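Local atomic coordinates of orotidine 5'-phosphate decarboxylase (Methanocaldococcus jannaschii, PDB entry 4LUI), a protein that catalyses the decarboxylation of orotidine 5'-monophosphate to UMP, the last step of de novo UMP biosynthesis, and works as a homodimer. Residues Ile50-Gly53 against Tyr54-Leu58. Residues are numbered along the deposited sequence; the frame is centred on the assembly and turned at random.
Sequences IKVG and YPLVL
Val52 overlaps two side chains of the helix that follows it, one with each methyl. CG1 of Val52 meets CD2 of Leu56 at 4.1 Å, the two side chains running at a slant to each other. CG2 of Val52 lies 4.2 Å from CG2 of Val57, and here the side chains cross at about a right angle. In Leu56, CG is anti to the backbone N (chi1 175°), beside the carbonyl carbon, which carries CD2 to Val52.

Gly53 is at the N-cap position, right before helix 54-60. Gly53 O accepts a hydrogen bond from Val57 N at 3.2 Å. The bond is nearly straight, 165° at the hydrogen, and lies in the carbonyl plane. This is the first i to i+4 bond of the helix; Leu58 N to Tyr54 O, 2.7 Å, is the next. CG2 of Val57 also packs on Gly53 O, at 3.3 Å. The Pro55 ring lies against the Gly53 carbonyl.

The contact is a strand-to-helix turn at the C-terminal end of a strand of the TIM barrel. Lys51, a predicted substrate-binding residue, forms a salt bridge with Asp79. Helix 63-72 covers Val52 and Val57. Tyr54 stacks on Phe80 and on Tyr54 of the second subunit, so the turn also joins the dimer interface.

Proline has no N-H to give, which suits a first helical turn whose amides lack acceptors within the helix. The Gly53 carbonyl is thus gripped by backbone, while the side-chain contacts of Val52 with Leu56 and Val57 are apolar and have no polar atoms to satisfy.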
# COMPACT_ATOMS: atom_id res chain seq x y z
N ILE B 50 -6.41 -17.20 4.48
CA ILE B 50 -7.05 -15.99 4.97
C ILE B 50 -6.24 -14.79 4.50
O ILE B 50 -5.02 -14.76 4.69
CB ILE B 50 -7.13 -15.98 6.51
CG1 ILE B 50 -7.97 -17.17 6.99
CG2 ILE B 50 -7.74 -14.66 7.00
CD1 ILE B 50 -7.98 -17.36 8.48
N LYS B 51 -6.91 -13.83 3.86
CA LYS B 51 -6.26 -12.62 3.35
C LYS B 51 -6.66 -11.43 4.22
O LYS B 51 -7.86 -11.16 4.41
CB LYS B 51 -6.65 -12.39 1.88
CG LYS B 51 -5.94 -11.22 1.18
CD LYS B 51 -6.28 -11.13 -0.32
CE LYS B 51 -7.69 -10.59 -0.57
NZ LYS B 51 -7.86 -9.16 -0.16
N VAL B 52 -5.67 -10.72 4.74
CA VAL B 52 -5.93 -9.57 5.59
C VAL B 52 -5.33 -8.32 4.96
O VAL B 52 -4.28 -8.39 4.30
CB VAL B 52 -5.39 -9.75 7.02
CG1 VAL B 52 -6.12 -10.89 7.74
CG2 VAL B 52 -3.89 -9.98 7.00
N GLY B 53 -6.00 -7.19 5.14
CA GLY B 53 -5.51 -5.95 4.56
C GLY B 53 -5.19 -4.90 5.60
O GLY B 53 -5.34 -5.12 6.79
N TYR B 54 -4.76 -3.73 5.12
CA TYR B 54 -4.44 -2.63 6.01
C TYR B 54 -5.54 -2.10 6.93
O TYR B 54 -5.25 -1.72 8.07
CB TYR B 54 -3.81 -1.48 5.23
CG TYR B 54 -2.33 -1.68 4.93
CD1 TYR B 54 -1.45 -2.01 5.95
CD2 TYR B 54 -1.82 -1.52 3.65
CE1 TYR B 54 -0.11 -2.18 5.72
CE2 TYR B 54 -0.46 -1.68 3.40
CZ TYR B 54 0.38 -2.01 4.45
OH TYR B 54 1.74 -2.20 4.25
N PRO B 55 -6.80 -2.02 6.45
CA PRO B 55 -7.80 -1.47 7.38
C PRO B 55 -7.89 -2.27 8.69
O PRO B 55 -7.99 -1.67 9.76
CB PRO B 55 -9.09 -1.53 6.57
CG PRO B 55 -8.61 -1.40 5.12
CD PRO B 55 -7.35 -2.22 5.09
N LEU B 56 -7.82 -3.59 8.59
CA LEU B 56 -7.83 -4.41 9.80
C LEU B 56 -6.53 -4.26 10.57
O LEU B 56 -6.53 -4.02 11.78
CB LEU B 56 -8.06 -5.87 9.45
CG LEU B 56 -7.98 -6.87 10.61
CD1 LEU B 56 -9.01 -6.56 11.69
CD2 LEU B 56 -8.14 -8.29 10.10
N VAL B 57 -5.41 -4.40 9.86
CA VAL B 57 -4.11 -4.44 10.52
C VAL B 57 -3.66 -3.10 11.11
O VAL B 57 -3.01 -3.06 12.16
CB VAL B 57 -3.04 -5.02 9.56
CG1 VAL B 57 -1.67 -5.01 10.22
CG2 VAL B 57 -3.42 -6.45 9.18
N LEU B 58 -4.04 -1.99 10.47
CA LEU B 58 -3.62 -0.66 10.93
C LEU B 58 -4.05 -0.25 12.33
O LEU B 58 -3.37 0.53 13.00
CB LEU B 58 -4.09 0.41 9.96
CG LEU B 58 -3.07 0.68 8.87
CD1 LEU B 58 -3.64 1.64 7.85
CD2 LEU B 58 -1.79 1.23 9.50